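Local coordinates for DNA/RNA-binding protein Alba (Thermoplasma volcanium, PDB 4Z9E), which probably binds double-stranded DNA tightly but without sequence specificity and takes part in compacting the archaeal chromosome, at residues Ile33-Gly38 / Asp67-Gln72. Numbering follows the deposited sequence.
Sequences IIKARG and DTETLQ
The guanidinium of R37 is met at its own edge by OE1 of E69, which lies in the guanidinium plane on the NE side, while guanidinium and carboxylate stand nearly perpendicular, 86° apart. The hydrogen bond within this salt bridge is weak, with R37 NE 3.2 Å from E69 OE1 and an N-H...O angle of 130°, so charge attraction probably contributes more than direction. The other oxygen takes the lysine. K35 NZ donates to E69 OE2 at 2.6 Å in a second salt bridge, from the syn side and 21° out of the carboxylate plane, the two side chains approaching from opposite directions. E69 is extended beyond CG, which carries its carboxylate out to both cationic groups. Strand 80-88 runs between the strands bearing these residues, and its S82 touches the K35 side chain and gives OE2 a second, weak hydrogen bond; the network thus bridges over a central strand of the Alba sheet. With E69 shortened to an alanine, K35 and R37 would probably lose their shared counter-charge and be freer to swing. One carboxylate serving two cations, each through its own oxygen, illustrates how a partly exposed acid can tie non-adjacent strands together and is likely to temper local positive charge.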
ATOM      1  N   ILE A  33       5.058 -13.754   2.685  1.00 57.48           N
ATOM      2  CA  ILE A  33       4.188 -12.703   3.156  1.00 55.65           C
ATOM      3  C   ILE A  33       5.019 -11.542   3.677  1.00 56.79           C
ATOM      4  O   ILE A  33       5.804 -11.693   4.617  1.00 58.07           O
ATOM      5  CB  ILE A  33       3.351 -13.173   4.365  1.00 64.69           C
ATOM      6  CG1 ILE A  33       2.573 -14.472   4.070  1.00 68.30           C
ATOM      7  CG2 ILE A  33       2.486 -12.029   4.897  1.00 67.91           C
ATOM      8  CD1 ILE A  33       1.290 -14.309   3.280  1.00 68.73           C
ATOM      9  N   ILE A  34       4.805 -10.367   3.110  1.00 53.78           N
ATOM     10  CA  ILE A  34       5.402  -9.163   3.653  1.00 53.79           C
ATOM     11  C   ILE A  34       4.302  -8.358   4.349  1.00 55.11           C
ATOM     12  O   ILE A  34       3.228  -8.140   3.777  1.00 57.91           O
ATOM     13  CB  ILE A  34       6.032  -8.321   2.527  1.00 54.68           C
ATOM     14  CG1 ILE A  34       7.082  -9.149   1.781  1.00 55.21           C
ATOM     15  CG2 ILE A  34       6.616  -7.036   3.089  1.00 52.71           C
ATOM     16  CD1 ILE A  34       7.316  -8.701   0.352  1.00 55.67           C
ATOM     17  N   LYS A  35       4.585  -7.894   5.560  1.00 52.10           N
ATOM     18  CA  LYS A  35       3.596  -7.226   6.401  1.00 52.07           C
ATOM     19  C   LYS A  35       4.169  -5.949   6.994  1.00 49.21           C
ATOM     20  O   LYS A  35       5.285  -5.951   7.479  1.00 51.73           O
ATOM     21  CB  LYS A  35       3.134  -8.174   7.522  1.00 58.39           C
ATOM     22  CG  LYS A  35       2.043  -7.619   8.431  1.00 74.64           C
ATOM     23  CD  LYS A  35       0.622  -7.896   7.918  1.00 84.38           C
ATOM     24  CE  LYS A  35      -0.341  -6.729   8.188  1.00 75.77           C
ATOM     25  NZ  LYS A  35      -0.245  -6.151   9.565  1.00 79.77           N
ATOM     26  N   ALA A  36       3.403  -4.858   6.951  1.00 48.23           N
ATOM     27  CA  ALA A  36       3.810  -3.597   7.550  1.00 43.98           C
ATOM     28  C   ALA A  36       2.607  -2.763   8.005  1.00 46.21           C
ATOM     29  O   ALA A  36       1.497  -2.958   7.518  1.00 45.59           O
ATOM     30  CB  ALA A  36       4.644  -2.790   6.554  1.00 46.44           C
ATOM     31  N   ARG A  37       2.857  -1.796   8.887  1.00 44.44           N
ATOM     32  CA  ARG A  37       1.841  -0.937   9.467  1.00 47.15           C
ATOM     33  C   ARG A  37       2.288   0.519   9.405  1.00 44.28           C
ATOM     34  O   ARG A  37       3.480   0.824   9.530  1.00 39.46           O
ATOM     35  CB  ARG A  37       1.651  -1.260  10.957  1.00 52.92           C
ATOM     36  CG  ARG A  37       1.262  -2.676  11.316  1.00 60.89           C
ATOM     37  CD  ARG A  37       0.637  -2.629  12.701  1.00 72.15           C
ATOM     38  NE  ARG A  37       1.127  -3.668  13.592  1.00 77.75           N
ATOM     39  CZ  ARG A  37       2.302  -3.624  14.220  1.00 86.55           C
ATOM     40  NH1 ARG A  37       3.122  -2.595  14.038  1.00 83.20           N
ATOM     41  NH2 ARG A  37       2.664  -4.618  15.029  1.00 88.48           N
ATOM     42  N   GLY A  38       1.314   1.420   9.273  1.00 44.98           N
ATOM     43  CA  GLY A  38       1.571   2.847   9.346  1.00 45.39           C
ATOM     44  C   GLY A  38       2.483   3.364   8.242  1.00 45.40           C
ATOM     45  O   GLY A  38       2.317   3.029   7.084  1.00 43.94           O
ATOM     46  N   ASP A  67      -5.851  -3.513   5.592  1.00 51.03           N
ATOM     47  CA  ASP A  67      -6.703  -3.529   6.795  1.00 57.11           C
ATOM     48  C   ASP A  67      -6.409  -2.348   7.705  1.00 55.11           C
ATOM     49  O   ASP A  67      -5.518  -1.535   7.448  1.00 51.80           O
ATOM     50  CB  ASP A  67      -6.483  -4.794   7.640  1.00 66.00           C
ATOM     51  CG  ASP A  67      -6.799  -6.069   6.899  1.00 83.16           C
ATOM     52  OD1 ASP A  67      -7.845  -6.106   6.217  1.00 86.79           O
ATOM     53  OD2 ASP A  67      -6.013  -7.050   7.021  1.00 98.25           O
ATOM     54  N   THR A  68      -7.178  -2.279   8.782  1.00 55.37           N
ATOM     55  CA  THR A  68      -6.919  -1.375   9.892  1.00 55.54           C
ATOM     56  C   THR A  68      -6.759  -2.214  11.160  1.00 56.11           C
ATOM     57  O   THR A  68      -7.473  -3.186  11.369  1.00 57.50           O
ATOM     58  CB  THR A  68      -8.070  -0.367  10.035  1.00 52.69           C
ATOM     59  OG1 THR A  68      -8.289   0.243   8.772  1.00 54.34           O
ATOM     60  CG2 THR A  68      -7.745   0.735  11.004  1.00 53.00           C
ATOM     61  N   GLU A  69      -5.797  -1.850  11.986  1.00 60.74           N
ATOM     62  CA  GLU A  69      -5.556  -2.560  13.232  1.00 64.07           C
ATOM     63  C   GLU A  69      -5.776  -1.616  14.400  1.00 62.30           C
ATOM     64  O   GLU A  69      -5.406  -0.446  14.335  1.00 57.53           O
ATOM     65  CB  GLU A  69      -4.151  -3.166  13.242  1.00 64.24           C
ATOM     66  CG  GLU A  69      -3.985  -4.298  12.227  1.00 73.02           C
ATOM     67  CD  GLU A  69      -2.594  -4.943  12.227  1.00 90.12           C
ATOM     68  OE1 GLU A  69      -1.844  -4.835  13.242  1.00 87.30           O
ATOM     69  OE2 GLU A  69      -2.250  -5.577  11.197  1.00 86.79           O
ATOM     70  N   THR A  70      -6.412  -2.125  15.452  1.00 71.84           N
ATOM     71  CA  THR A  70      -6.813  -1.293  16.602  1.00 78.12           C
ATOM     72  C   THR A  70      -5.652  -1.119  17.565  1.00 75.92           C
ATOM     73  O   THR A  70      -4.884  -2.059  17.787  1.00 70.64           O
ATOM     74  CB  THR A  70      -8.037  -1.873  17.364  1.00 80.24           C
ATOM     75  OG1 THR A  70      -8.974  -2.440  16.433  1.00 78.29           O
ATOM     76  CG2 THR A  70      -8.749  -0.787  18.201  1.00 79.52           C
ATOM     77  N   LEU A  71      -5.528   0.089  18.119  1.00 83.11           N
ATOM     78  CA  LEU A  71      -4.472   0.409  19.096  1.00 88.44           C
ATOM     79  C   LEU A  71      -5.012   0.807  20.476  1.00 88.57           C
ATOM     80  O   LEU A  71      -6.053   1.455  20.581  1.00 88.30           O
ATOM     81  CB  LEU A  71      -3.544   1.497  18.547  1.00 74.62           C
ATOM     82  CG  LEU A  71      -2.697   1.046  17.347  1.00 80.60           C
ATOM     83  CD1 LEU A  71      -1.602   2.077  17.081  1.00 79.92           C
ATOM     84  CD2 LEU A  71      -2.101  -0.357  17.526  1.00 71.43           C
ATOM     85  N   GLN A  72      -4.310   0.405  21.534  1.00 97.50           N
ATOM     86  CA  GLN A  72      -4.656   0.856  22.890  1.00 99.30           C
ATOM     87  C   GLN A  72      -4.719   2.393  22.868  1.00 91.76           C
ATOM     88  O   GLN A  72      -3.918   3.049  22.210  1.00 84.80           O
ATOM     89  CB  GLN A  72      -3.665   0.311  23.949  1.00 99.56           C
ATOM     90  CG  GLN A  72      -2.212   0.793  23.836  1.00105.24           C
ATOM     91  CD  GLN A  72      -1.316  -0.041  22.907  1.00110.13           C
ATOM     92  OE1 GLN A  72      -1.760  -0.621  21.899  1.00 97.36           O
ATOM     93  NE2 GLN A  72      -0.030  -0.085  23.243  1.00107.48           N
TER